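Local coordinates for maquette-3 (Escherichia coli, PDB 6Z0C), which is an artificial four-helix bundle with no known natural role, modelled in silico apparently to explore how networks of charged residues can be buried inside a protein, at residues Q83-E88 with Q112-K117; Q76-E81 with Q119-K124; E70-L75 with A130-D135; L32-Q37 with I166-E171. All coordinates share one frame; numbering follows the deposited sequence.

Contact 1: Q83-E88 with Q112-K117; sequences QQLLQE and QQLAQK
L85 and L114 face each other across two antiparallel helices, their side chains set aslant so that one methyl of each meets the other: L85 CD2 lies 3.9 Å from L114 CD2. The segment axes approach to 9.5 Å at 159°. E88 runs at about a right angle to L114. Its CG stands beside the backbone N (chi1 -64°), and this torsion together with the extended chain beyond lays the side chain against the methyls of L114. E88 CB is 3.9 Å from L114 CD1, and the carboxylate oxygen E88 OE2 comes to 3.6 Å from L114 CD2. K117, also straight, crosses L85 and offers only its aliphatic root, with K117 CB 4.1 Å from L85 CD1. L114 also packs on L89 and T92, further along helix 52-99. Cut back to an alanine, L114 would probably open a gap between the helices and leave the L85 methyl and the E88 stem without their apolar partner. Leucine suits the middle of the seam, long polar chains its margins. Since E88 OE2 and K117 NZ stay 6.7 Å apart, their opposite charges can attract only at a distance, and cohesion here rests mainly on methyl and methylene contacts.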
loop_
_atom_site.group_PDB
_atom_site.type_symbol
_atom_site.label_atom_id
_atom_site.label_comp_id
_atom_site.label_asym_id
_atom_site.label_seq_id
_atom_site.Cartn_x
_atom_site.Cartn_y
_atom_site.Cartn_z
ATOM N N GLN A 83 2.906 -1.524 10.876
ATOM C CA GLN A 83 4.260 -1.401 11.483
ATOM C C GLN A 83 4.160 -1.710 12.984
ATOM O O GLN A 83 5.041 -2.430 13.496
ATOM C CB GLN A 83 4.864 -0.024 11.190
ATOM C CG GLN A 83 6.383 -0.045 11.054
ATOM C CD GLN A 83 6.900 0.741 9.871
ATOM O OE1 GLN A 83 7.729 0.255 9.099
ATOM N NE2 GLN A 83 6.420 1.969 9.723
ATOM N N GLN A 84 3.108 -1.216 13.646
ATOM C CA GLN A 84 2.837 -1.438 15.094
ATOM C C GLN A 84 2.553 -2.928 15.336
ATOM O O GLN A 84 3.141 -3.495 16.276
ATOM C CB GLN A 84 1.687 -0.542 15.562
ATOM C CG GLN A 84 2.078 0.928 15.651
ATOM C CD GLN A 84 0.899 1.872 15.691
ATOM O OE1 GLN A 84 -0.260 1.462 15.645
ATOM N NE2 GLN A 84 1.193 3.161 15.774
ATOM N N LEU A 85 1.702 -3.546 14.512
ATOM C CA LEU A 85 1.372 -4.996 14.609
ATOM C C LEU A 85 2.627 -5.836 14.349
ATOM O O LEU A 85 2.793 -6.868 15.020
ATOM C CB LEU A 85 0.265 -5.343 13.609
ATOM C CG LEU A 85 -1.110 -4.752 13.914
ATOM C CD1 LEU A 85 -2.049 -4.957 12.737
ATOM C CD2 LEU A 85 -1.705 -5.355 15.180
ATOM N N LEU A 86 3.490 -5.403 13.425
ATOM C CA LEU A 86 4.744 -6.122 13.080
ATOM C C LEU A 86 5.685 -6.170 14.297
ATOM O O LEU A 86 6.316 -7.217 14.512
ATOM C CB LEU A 86 5.403 -5.437 11.881
ATOM C CG LEU A 86 6.657 -6.116 11.337
ATOM C CD1 LEU A 86 6.375 -7.550 10.910
ATOM C CD2 LEU A 86 7.229 -5.318 10.179
ATOM N N GLN A 87 5.792 -5.090 15.071
ATOM C CA GLN A 87 6.655 -5.077 16.286
ATOM C C GLN A 87 6.076 -6.047 17.330
ATOM O O GLN A 87 6.874 -6.735 17.998
ATOM C CB GLN A 87 6.817 -3.663 16.848
ATOM C CG GLN A 87 7.877 -3.569 17.940
ATOM C CD GLN A 87 9.191 -4.211 17.556
ATOM O OE1 GLN A 87 9.723 -3.981 16.471
ATOM N NE2 GLN A 87 9.730 -5.029 18.450
ATOM N N GLU A 88 4.746 -6.115 17.460
ATOM C CA GLU A 88 4.056 -7.043 18.402
ATOM C C GLU A 88 4.296 -8.490 17.951
ATOM O O GLU A 88 4.485 -9.370 18.821
ATOM C CB GLU A 88 2.562 -6.731 18.482
ATOM C CG GLU A 88 2.264 -5.361 19.063
ATOM C CD GLU A 88 0.794 -5.064 19.307
ATOM O OE1 GLU A 88 0.448 -3.872 19.452
ATOM O OE2 GLU A 88 0.002 -6.021 19.363
ATOM N N GLN A 112 -0.559 -15.992 15.460
ATOM C CA GLN A 112 -1.444 -16.226 14.289
ATOM C C GLN A 112 -2.491 -15.110 14.206
ATOM O O GLN A 112 -2.779 -14.662 13.080
ATOM C CB GLN A 112 -2.051 -17.624 14.374
ATOM C CG GLN A 112 -1.023 -18.716 14.129
ATOM C CD GLN A 112 -1.646 -20.089 14.103
ATOM O OE1 GLN A 112 -2.416 -20.460 14.985
ATOM N NE2 GLN A 112 -1.304 -20.856 13.082
ATOM N N GLN A 113 -3.014 -14.657 15.348
ATOM C CA GLN A 113 -3.966 -13.515 15.430
ATOM C C GLN A 113 -3.304 -12.252 14.864
ATOM O O GLN A 113 -3.960 -11.542 14.083
ATOM C CB GLN A 113 -4.424 -13.288 16.873
ATOM C CG GLN A 113 -5.449 -14.305 17.358
ATOM C CD GLN A 113 -5.564 -14.314 18.863
ATOM O OE1 GLN A 113 -5.248 -13.334 19.535
ATOM N NE2 GLN A 113 -6.022 -15.432 19.407
ATOM N N LEU A 114 -2.051 -11.978 15.236
ATOM C CA LEU A 114 -1.311 -10.783 14.745
ATOM C C LEU A 114 -1.059 -10.916 13.237
ATOM O O LEU A 114 -1.343 -9.956 12.507
ATOM C CB LEU A 114 -0.004 -10.634 15.525
ATOM C CG LEU A 114 -0.169 -10.108 16.950
ATOM C CD1 LEU A 114 1.106 -10.306 17.751
ATOM C CD2 LEU A 114 -0.583 -8.642 16.944
ATOM N N ALA A 115 -0.560 -12.068 12.784
ATOM C CA ALA A 115 -0.232 -12.311 11.360
ATOM C C ALA A 115 -1.501 -12.191 10.503
ATOM O O ALA A 115 -1.399 -11.660 9.381
ATOM C CB ALA A 115 0.440 -13.649 11.198
ATOM N N GLN A 116 -2.655 -12.642 11.012
ATOM C CA GLN A 116 -3.957 -12.560 10.294
ATOM C C GLN A 116 -4.432 -11.103 10.225
ATOM O O GLN A 116 -4.951 -10.708 9.161
ATOM C CB GLN A 116 -5.014 -13.456 10.946
ATOM C CG GLN A 116 -4.989 -14.886 10.427
ATOM C CD GLN A 116 -5.349 -14.980 8.961
ATOM O OE1 GLN A 116 -6.204 -14.252 8.457
ATOM N NE2 GLN A 116 -4.690 -15.886 8.259
ATOM N N LYS A 117 -4.277 -10.335 11.306
ATOM C CA LYS A 117 -4.642 -8.892 11.334
ATOM C C LYS A 117 -3.815 -8.162 10.271
ATOM O O LYS A 117 -4.401 -7.366 9.513
ATOM C CB LYS A 117 -4.428 -8.292 12.727
ATOM C CG LYS A 117 -5.503 -8.645 13.744
ATOM C CD LYS A 117 -5.299 -7.985 15.092
ATOM C CE LYS A 117 -6.290 -8.453 16.135
ATOM N NZ LYS A 117 -6.149 -7.691 17.398
#

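Contact 2: Q76-E81 with Q119-K124; sequences QQTAQE and QQLLQK
T78 OG1, on the side chain that meets L121, donates a hydrogen bond to T74 O, one turn back in its own helix. With its hydroxyl satisfied there, threonine can serve as an apolar residue at this spot: its methyl CG2, opposite the backbone N across the CA-CB bond (chi1 of OG1 -57°), sits 3.9 Å from L121 O and 4.2 Å from L121 CD2, the two side chains passing in opposite senses. E81 crosses L121 nearly at a right angle. Its extended chain brings E81 CG to 3.8 Å from L121 CD1, and its carboxylate lies over both methyls, OE2 of E81 3.7 Å from L121 CD2. On this side the leucine meets a methyl, a methylene and a carboxylate. K124 adds a slight touch, K124 CE 4.4 Å from T78 OG1. The two segments run antiparallel at 161°, axes 10.1 Å apart, within the hairpin of helices 52-99 and 105-144. A79 and Q76 turn to helix 4-48, while L122 packs on A179, Q180 and V183 of helix 152-194.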
loop_
_atom_site.group_PDB
_atom_site.type_symbol
_atom_site.label_atom_id
_atom_site.label_comp_id
_atom_site.label_asym_id
_atom_site.label_seq_id
_atom_site.Cartn_x
_atom_site.Cartn_y
_atom_site.Cartn_z
ATOM N N GLN A 76 -1.602 5.616 4.524
ATOM C CA GLN A 76 -0.482 5.996 5.431
ATOM C C GLN A 76 -0.762 5.466 6.840
ATOM O O GLN A 76 0.156 4.887 7.450
ATOM C CB GLN A 76 -0.297 7.514 5.468
ATOM C CG GLN A 76 0.681 8.025 4.424
ATOM C CD GLN A 76 2.118 7.943 4.878
ATOM O OE1 GLN A 76 2.422 8.035 6.066
ATOM N NE2 GLN A 76 3.024 7.774 3.928
ATOM N N GLN A 77 -1.988 5.663 7.328
ATOM C CA GLN A 77 -2.428 5.236 8.682
ATOM C C GLN A 77 -2.469 3.703 8.737
ATOM O O GLN A 77 -2.052 3.142 9.764
ATOM C CB GLN A 77 -3.770 5.888 9.019
ATOM C CG GLN A 77 -3.651 7.388 9.263
ATOM C CD GLN A 77 -4.980 8.102 9.335
ATOM O OE1 GLN A 77 -6.046 7.488 9.304
ATOM N NE2 GLN A 77 -4.925 9.420 9.433
ATOM N N THR A 78 -2.925 3.050 7.663
ATOM C CA THR A 78 -2.961 1.567 7.534
ATOM C C THR A 78 -1.533 1.009 7.611
ATOM O O THR A 78 -1.327 0.032 8.354
ATOM C CB THR A 78 -3.697 1.140 6.258
ATOM O OG1 THR A 78 -5.002 1.719 6.312
ATOM C CG2 THR A 78 -3.807 -0.361 6.106
ATOM N N ALA A 79 -0.582 1.602 6.883
ATOM C CA ALA A 79 0.839 1.178 6.857
ATOM C C ALA A 79 1.449 1.335 8.256
ATOM O O ALA A 79 2.215 0.446 8.668
ATOM C CB ALA A 79 1.607 1.961 5.821
ATOM N N GLN A 80 1.105 2.418 8.960
ATOM C CA GLN A 80 1.554 2.693 10.353
ATOM C C GLN A 80 1.031 1.596 11.290
ATOM O O GLN A 80 1.826 1.085 12.096
ATOM C CB GLN A 80 1.071 4.075 10.795
ATOM C CG GLN A 80 1.609 4.507 12.150
ATOM C CD GLN A 80 1.179 5.910 12.496
ATOM O OE1 GLN A 80 1.256 6.825 11.676
ATOM N NE2 GLN A 80 0.712 6.089 13.722
ATOM N N GLU A 81 -0.256 1.252 11.183
ATOM C CA GLU A 81 -0.921 0.206 12.010
ATOM C C GLU A 81 -0.227 -1.145 11.771
ATOM O O GLU A 81 0.012 -1.874 12.750
ATOM C CB GLU A 81 -2.413 0.167 11.674
ATOM C CG GLU A 81 -3.221 -0.787 12.534
ATOM C CD GLU A 81 -4.701 -0.834 12.188
ATOM O OE1 GLU A 81 -5.204 0.146 11.598
ATOM O OE2 GLU A 81 -5.345 -1.853 12.504
ATOM N N GLN A 119 -2.330 -9.485 7.569
ATOM C CA GLN A 119 -2.836 -10.000 6.264
ATOM C C GLN A 119 -4.109 -9.242 5.859
ATOM O O GLN A 119 -4.194 -8.825 4.685
ATOM C CB GLN A 119 -3.074 -11.508 6.344
ATOM C CG GLN A 119 -3.726 -12.089 5.097
ATOM C CD GLN A 119 -3.677 -13.598 5.074
ATOM O OE1 GLN A 119 -3.257 -14.247 6.031
ATOM N NE2 GLN A 119 -4.109 -14.174 3.966
ATOM N N GLN A 120 -5.058 -9.071 6.788
ATOM C CA GLN A 120 -6.357 -8.382 6.543
ATOM C C GLN A 120 -6.108 -6.906 6.189
ATOM O O GLN A 120 -6.788 -6.411 5.265
ATOM C CB GLN A 120 -7.290 -8.541 7.746
ATOM C CG GLN A 120 -7.873 -9.944 7.873
ATOM C CD GLN A 120 -8.589 -10.188 9.179
ATOM O OE1 GLN A 120 -8.401 -9.477 10.166
ATOM N NE2 GLN A 120 -9.419 -11.218 9.200
ATOM N N LEU A 121 -5.171 -6.235 6.872
ATOM C CA LEU A 121 -4.776 -4.827 6.572
ATOM C C LEU A 121 -4.223 -4.739 5.143
ATOM O O LEU A 121 -4.592 -3.790 4.427
ATOM C CB LEU A 121 -3.726 -4.333 7.575
ATOM C CG LEU A 121 -4.217 -3.988 8.981
ATOM C CD1 LEU A 121 -3.064 -3.458 9.819
ATOM C CD2 LEU A 121 -5.353 -2.974 8.955
ATOM N N LEU A 122 -3.360 -5.678 4.748
ATOM C CA LEU A 122 -2.708 -5.687 3.408
ATOM C C LEU A 122 -3.744 -5.973 2.314
ATOM O O LEU A 122 -3.615 -5.392 1.219
ATOM C CB LEU A 122 -1.599 -6.738 3.374
ATOM C CG LEU A 122 -0.416 -6.497 4.308
ATOM C CD1 LEU A 122 0.535 -7.679 4.255
ATOM C CD2 LEU A 122 0.311 -5.203 3.968
ATOM N N GLN A 123 -4.712 -6.851 2.582
ATOM C CA GLN A 123 -5.780 -7.202 1.606
ATOM C C GLN A 123 -6.646 -5.961 1.354
ATOM O O GLN A 123 -6.900 -5.659 0.176
ATOM C CB GLN A 123 -6.571 -8.419 2.090
ATOM C CG GLN A 123 -5.802 -9.719 1.904
ATOM C CD GLN A 123 -6.511 -10.927 2.465
ATOM O OE1 GLN A 123 -7.670 -10.865 2.870
ATOM N NE2 GLN A 123 -5.808 -12.046 2.491
ATOM N N LYS A 124 -7.052 -5.260 2.417
ATOM C CA LYS A 124 -7.801 -3.972 2.355
ATOM C C LYS A 124 -6.971 -2.965 1.551
ATOM O O LYS A 124 -7.510 -2.354 0.604
ATOM C CB LYS A 124 -8.091 -3.481 3.779
ATOM C CG LYS A 124 -8.721 -2.098 3.906
ATOM C CD LYS A 124 -8.726 -1.588 5.341
ATOM C CE LYS A 124 -8.893 -0.086 5.467
ATOM N NZ LYS A 124 -10.298 0.293 5.750
#

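Contact 3: E70-L75 with A130-D135; sequences ELLETL and AKQLED
Q132 and L71 both swing CG to the side opposite their backbone N (chi1 -172° and 170°), and Q132 then continues straight, carrying its amide across to helix 52-99. L72 takes the other common choice, CG beside the N (chi1 -77°), which turns its branch in to meet the same amide. The two ends of the amide consequently find different leucines. The side chains of Q132 and L71 pass in opposite senses, and Q132 NE2 comes within 3.3 Å of L71 CD2, a tight approach for a nitrogen and a methyl. Q132 OE1 faces L72, which crosses at about a right angle, with both CD2 and CG of L72 3.8 Å from that oxygen. This pairing belongs to the antiparallel hairpin formed by helices 52-99 and 105-144 in the four-helix bundle; the nearest CA atoms, those of L71 and Q132, are 8.7 Å apart, so a long side chain is needed to bridge the interval. Q132 is buried, and its NE2 has a weak hydrogen bond to Q68 O. A leucine in place of Q132 would probably leave Q68 O without its weak donor and the amide's place between L71 and L72 poorly filled. On the outward side of helix 105-144, K131 NZ reaches one turn along to D135 OD2, a salt bridge of 3.1 Å that uses the syn lone pair of the carboxylate. L72 packs also on L32 and K35 of helix 4-48.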
loop_
_atom_site.group_PDB
_atom_site.type_symbol
_atom_site.label_atom_id
_atom_site.label_comp_id
_atom_site.label_asym_id
_atom_site.label_seq_id
_atom_site.Cartn_x
_atom_site.Cartn_y
_atom_site.Cartn_z
ATOM N N GLU A 70 -7.577 11.805 -0.039
ATOM C CA GLU A 70 -7.963 11.424 1.346
ATOM C C GLU A 70 -7.716 9.924 1.528
ATOM O O GLU A 70 -7.241 9.545 2.605
ATOM C CB GLU A 70 -9.405 11.808 1.685
ATOM C CG GLU A 70 -9.766 11.577 3.151
ATOM C CD GLU A 70 -8.699 11.914 4.189
ATOM O OE1 GLU A 70 -8.244 10.986 4.899
ATOM O OE2 GLU A 70 -8.334 13.107 4.306
ATOM N N LEU A 71 -7.983 9.106 0.506
ATOM C CA LEU A 71 -7.745 7.639 0.582
ATOM C C LEU A 71 -6.253 7.362 0.813
ATOM O O LEU A 71 -5.944 6.480 1.631
ATOM C CB LEU A 71 -8.223 6.933 -0.687
ATOM C CG LEU A 71 -7.781 5.471 -0.774
ATOM C CD1 LEU A 71 -8.382 4.656 0.361
ATOM C CD2 LEU A 71 -8.136 4.867 -2.115
ATOM N N LEU A 72 -5.357 8.054 0.104
ATOM C CA LEU A 72 -3.887 7.871 0.266
ATOM C C LEU A 72 -3.491 8.124 1.726
ATOM O O LEU A 72 -2.636 7.379 2.233
ATOM C CB LEU A 72 -3.126 8.805 -0.682
ATOM C CG LEU A 72 -3.077 8.363 -2.144
ATOM C CD1 LEU A 72 -2.326 9.380 -2.986
ATOM C CD2 LEU A 72 -2.441 6.988 -2.286
ATOM N N GLU A 73 -4.090 9.123 2.379
ATOM C CA GLU A 73 -3.797 9.453 3.800
ATOM C C GLU A 73 -4.290 8.300 4.688
ATOM O O GLU A 73 -3.606 8.003 5.679
ATOM C CB GLU A 73 -4.392 10.812 4.178
ATOM C CG GLU A 73 -3.731 11.985 3.456
ATOM C CD GLU A 73 -2.309 12.325 3.882
ATOM O OE1 GLU A 73 -1.762 11.628 4.764
ATOM O OE2 GLU A 73 -1.746 13.293 3.329
ATOM N N THR A 74 -5.408 7.655 4.330
ATOM C CA THR A 74 -5.909 6.410 4.981
ATOM C C THR A 74 -4.860 5.299 4.858
ATOM O O THR A 74 -4.646 4.575 5.850
ATOM C CB THR A 74 -7.250 5.953 4.390
ATOM O OG1 THR A 74 -8.235 6.916 4.764
ATOM C CG2 THR A 74 -7.675 4.579 4.860
ATOM N N LEU A 75 -4.243 5.152 3.682
ATOM C CA LEU A 75 -3.215 4.108 3.424
ATOM C C LEU A 75 -1.988 4.354 4.312
ATOM O O LEU A 75 -1.416 3.367 4.799
ATOM C CB LEU A 75 -2.851 4.095 1.935
ATOM C CG LEU A 75 -3.960 3.634 0.986
ATOM C CD1 LEU A 75 -3.439 3.533 -0.435
ATOM C CD2 LEU A 75 -4.555 2.304 1.425
ATOM N N ALA A 130 -5.851 -0.927 -5.899
ATOM C CA ALA A 130 -6.377 -1.526 -7.151
ATOM C C ALA A 130 -7.540 -0.678 -7.685
ATOM O O ALA A 130 -7.581 -0.421 -8.898
ATOM C CB ALA A 130 -6.804 -2.953 -6.909
ATOM N N LYS A 131 -8.452 -0.262 -6.801
ATOM C CA LYS A 131 -9.640 0.557 -7.148
ATOM C C LYS A 131 -9.181 1.938 -7.631
ATOM O O LYS A 131 -9.672 2.387 -8.682
ATOM C CB LYS A 131 -10.598 0.644 -5.956
ATOM C CG LYS A 131 -11.847 1.492 -6.173
ATOM C CD LYS A 131 -12.487 1.329 -7.541
ATOM C CE LYS A 131 -13.937 1.767 -7.591
ATOM N NZ LYS A 131 -14.092 3.207 -7.275
ATOM N N GLN A 132 -8.260 2.586 -6.914
ATOM C CA GLN A 132 -7.755 3.932 -7.305
ATOM C C GLN A 132 -7.086 3.823 -8.682
ATOM O O GLN A 132 -7.313 4.707 -9.519
ATOM C CB GLN A 132 -6.818 4.506 -6.241
ATOM C CG GLN A 132 -6.437 5.954 -6.519
ATOM C CD GLN A 132 -5.796 6.647 -5.341
ATOM O OE1 GLN A 132 -4.635 7.053 -5.389
ATOM N NE2 GLN A 132 -6.556 6.804 -4.272
ATOM N N LEU A 133 -6.323 2.754 -8.916
ATOM C CA LEU A 133 -5.627 2.478 -10.201
ATOM C C LEU A 133 -6.657 2.360 -11.334
ATOM O O LEU A 133 -6.436 2.971 -12.397
ATOM C CB LEU A 133 -4.804 1.199 -10.035
ATOM C CG LEU A 133 -3.978 0.758 -11.241
ATOM C CD1 LEU A 133 -3.044 1.862 -11.708
ATOM C CD2 LEU A 133 -3.188 -0.494 -10.894
ATOM N N GLU A 134 -7.752 1.631 -11.110
ATOM C CA GLU A 134 -8.853 1.474 -12.099
ATOM C C GLU A 134 -9.421 2.852 -12.453
ATOM O O GLU A 134 -9.596 3.124 -13.651
ATOM C CB GLU A 134 -9.957 0.564 -11.563
ATOM C CG GLU A 134 -9.611 -0.906 -11.661
ATOM C CD GLU A 134 -10.718 -1.827 -11.184
ATOM O OE1 GLU A 134 -11.854 -1.687 -11.685
ATOM O OE2 GLU A 134 -10.445 -2.666 -10.305
ATOM N N ASP A 135 -9.694 3.685 -11.445
ATOM C CA ASP A 135 -10.273 5.044 -11.620
ATOM C C ASP A 135 -9.294 5.932 -12.409
ATOM O O ASP A 135 -9.770 6.730 -13.248
ATOM C CB ASP A 135 -10.664 5.649 -10.267
ATOM C CG ASP A 135 -11.869 4.979 -9.624
ATOM O OD1 ASP A 135 -12.592 4.246 -10.330
ATOM O OD2 ASP A 135 -12.078 5.192 -8.422
#

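Contact 4: L32-Q37 with I166-E171; sequences LKIKLQ and IKQQRE
I34 and Q168 meet head-on, the isoleucine's methyls against the amide of the glutamine. I34 CG2 lies 4.2 Å from Q168 NE2, and I34 CD1 is equally distant from Q168 OE1, a loose contact of hydrocarbon on a flat polar group. Beside it, K35 CD meets Q169 NE2, also at 4.2 Å. The reach comes from the glutamine: Q168 is fully extended beyond CG (chi2 180°), which helps span the 9.9 Å between the CA atoms of I34 and Q168. Isoleucine suits the facing position because its two branches offer methyls to both ends of the amide. In the next shell Q164 NE2 donates to Q168 OE1 and so fixes which way the amide is turned. K35 instead folds its end over (chi3 62°), and its NZ makes salt bridges with E136 and E65 and a hydrogen bond to Q68 OE1. These partners come from helices 105-144 and 52-99, so a lysine of helix 4-48 ties three helices together. Q168 NE2, by contrast, is buried by this contact without a partner anywhere in the model, a likely small cost. The buried ammonium of K35 has two carboxylates to balance it, which probably keeps it charged and is consistent with the buried charged networks the design was aimed at.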
loop_
_atom_site.group_PDB
_atom_site.type_symbol
_atom_site.label_atom_id
_atom_site.label_comp_id
_atom_site.label_asym_id
_atom_site.label_seq_id
_atom_site.Cartn_x
_atom_site.Cartn_y
_atom_site.Cartn_z
ATOM N N LEU A 32 1.225 11.213 -3.019
ATOM C CA LEU A 32 0.495 12.386 -2.476
ATOM C C LEU A 32 1.028 13.668 -3.126
ATOM O O LEU A 32 0.201 14.505 -3.555
ATOM C CB LEU A 32 0.648 12.406 -0.953
ATOM C CG LEU A 32 -0.235 11.407 -0.207
ATOM C CD1 LEU A 32 0.242 11.216 1.224
ATOM C CD2 LEU A 32 -1.687 11.857 -0.227
ATOM N N LYS A 33 2.353 13.805 -3.220
ATOM C CA LYS A 33 3.013 15.000 -3.812
ATOM C C LYS A 33 2.549 15.167 -5.264
ATOM O O LYS A 33 2.019 16.248 -5.583
ATOM C CB LYS A 33 4.538 14.897 -3.705
ATOM C CG LYS A 33 5.296 16.136 -4.166
ATOM C CD LYS A 33 6.805 16.009 -4.077
ATOM C CE LYS A 33 7.301 15.666 -2.687
ATOM N NZ LYS A 33 8.778 15.754 -2.596
ATOM N N ILE A 34 2.715 14.150 -6.117
ATOM C CA ILE A 34 2.347 14.271 -7.561
ATOM C C ILE A 34 0.833 14.481 -7.685
ATOM O O ILE A 34 0.434 15.277 -8.549
ATOM C CB ILE A 34 2.830 13.095 -8.439
ATOM C CG1 ILE A 34 2.454 13.350 -9.904
ATOM C CG2 ILE A 34 2.299 11.757 -7.948
ATOM C CD1 ILE A 34 3.174 12.483 -10.909
ATOM N N LYS A 35 0.016 13.803 -6.873
ATOM C CA LYS A 35 -1.465 13.857 -7.020
ATOM C C LYS A 35 -1.957 15.262 -6.647
ATOM O O LYS A 35 -2.850 15.770 -7.352
ATOM C CB LYS A 35 -2.144 12.717 -6.255
ATOM C CG LYS A 35 -2.068 11.373 -6.977
ATOM C CD LYS A 35 -2.950 10.279 -6.411
ATOM C CE LYS A 35 -4.433 10.592 -6.459
ATOM N NZ LYS A 35 -4.941 10.677 -7.848
ATOM N N LEU A 36 -1.368 15.898 -5.632
ATOM C CA LEU A 36 -1.733 17.289 -5.253
ATOM C C LEU A 36 -1.282 18.252 -6.360
ATOM O O LEU A 36 -2.043 19.187 -6.667
ATOM C CB LEU A 36 -1.123 17.643 -3.892
ATOM C CG LEU A 36 -1.626 18.947 -3.270
ATOM C CD1 LEU A 36 -3.148 19.024 -3.284
ATOM C CD2 LEU A 36 -1.110 19.102 -1.849
ATOM N N GLN A 37 -0.107 18.022 -6.958
ATOM C CA GLN A 37 0.395 18.816 -8.113
ATOM C C GLN A 37 -0.619 18.693 -9.259
ATOM O O GLN A 37 -0.949 19.719 -9.869
ATOM C CB GLN A 37 1.796 18.358 -8.525
ATOM C CG GLN A 37 2.874 18.743 -7.520
ATOM C CD GLN A 37 4.247 18.205 -7.855
ATOM O OE1 GLN A 37 4.399 17.224 -8.583
ATOM N NE2 GLN A 37 5.267 18.846 -7.306
ATOM N N ILE A 166 0.101 6.475 -12.603
ATOM C CA ILE A 166 -0.316 5.054 -12.784
ATOM C C ILE A 166 0.903 4.144 -12.592
ATOM O O ILE A 166 0.746 3.114 -11.918
ATOM C CB ILE A 166 -1.034 4.849 -14.132
ATOM C CG1 ILE A 166 -2.500 5.270 -14.009
ATOM C CG2 ILE A 166 -0.895 3.416 -14.621
ATOM C CD1 ILE A 166 -3.212 5.406 -15.322
ATOM N N LYS A 167 2.070 4.516 -13.130
ATOM C CA LYS A 167 3.335 3.747 -12.951
ATOM C C LYS A 167 3.607 3.554 -11.456
ATOM O O LYS A 167 3.943 2.419 -11.059
ATOM C CB LYS A 167 4.538 4.452 -13.584
ATOM C CG LYS A 167 4.672 4.307 -15.092
ATOM C CD LYS A 167 5.973 4.876 -15.623
ATOM C CE LYS A 167 6.130 4.737 -17.122
ATOM N NZ LYS A 167 5.308 5.729 -17.848
ATOM N N GLN A 168 3.477 4.626 -10.667
ATOM C CA GLN A 168 3.750 4.624 -9.204
ATOM C C GLN A 168 2.702 3.778 -8.466
ATOM O O GLN A 168 3.087 3.085 -7.508
ATOM C CB GLN A 168 3.790 6.054 -8.670
ATOM C CG GLN A 168 4.976 6.850 -9.197
ATOM C CD GLN A 168 5.012 8.265 -8.671
ATOM O OE1 GLN A 168 5.281 9.211 -9.404
ATOM N NE2 GLN A 168 4.732 8.426 -7.389
ATOM N N GLN A 169 1.432 3.822 -8.878
ATOM C CA GLN A 169 0.362 3.018 -8.221
ATOM C C GLN A 169 0.594 1.524 -8.489
ATOM O O GLN A 169 0.360 0.733 -7.573
ATOM C CB GLN A 169 -1.028 3.492 -8.644
ATOM C CG GLN A 169 -1.514 4.676 -7.817
ATOM C CD GLN A 169 -2.665 5.401 -8.467
ATOM O OE1 GLN A 169 -2.988 5.169 -9.629
ATOM N NE2 GLN A 169 -3.293 6.288 -7.716
ATOM N N ARG A 170 1.067 1.145 -9.679
ATOM C CA ARG A 170 1.428 -0.268 -9.987
ATOM C C ARG A 170 2.635 -0.689 -9.146
ATOM O O ARG A 170 2.691 -1.857 -8.726
ATOM C CB ARG A 170 1.756 -0.446 -11.468
ATOM C CG ARG A 170 0.559 -0.233 -12.376
ATOM C CD ARG A 170 0.751 -0.937 -13.698
ATOM N NE ARG A 170 -0.187 -0.423 -14.674
ATOM C CZ ARG A 170 -1.476 -0.740 -14.736
ATOM N NH1 ARG A 170 -2.010 -1.591 -13.873
ATOM N NH2 ARG A 170 -2.228 -0.203 -15.681
ATOM N N GLU A 171 3.582 0.226 -8.944
ATOM C CA GLU A 171 4.775 -0.004 -8.090
ATOM C C GLU A 171 4.293 -0.268 -6.657
ATOM O O GLU A 171 4.792 -1.216 -6.029
ATOM C CB GLU A 171 5.726 1.192 -8.191
ATOM C CG GLU A 171 7.191 0.808 -8.146
ATOM C CD GLU A 171 7.636 -0.129 -9.257
ATOM O OE1 GLU A 171 7.640 0.297 -10.431
ATOM O OE2 GLU A 171 7.963 -1.287 -8.945
#

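All four contacts lie along one elongated four-helix bundle. Contacts 1, 2 and 3 follow each other down the same hairpin, helices 52-99 and 105-144. The centre of contact 2 is about 10 Å from that of contact 1 and about 13 Å from that of contact 3; contact 4 joins the first and last helices, 4-48 and 152-194, its centre about 10 Å from that of contact 3. Along the chain they are nested, 1 within 2 within 3 within 4. Neighbours touch through L85 and L121 between contacts 1 and 2, and through L72 with L32 between contacts 3 and 4. Contacts 1 and 4, with centres about 28 Å apart, lie on opposite sides of the chain's centre, so the series runs from leucine packing at contact 1 to the neighbourhood of K35's ion pairs at contacts 3 and 4.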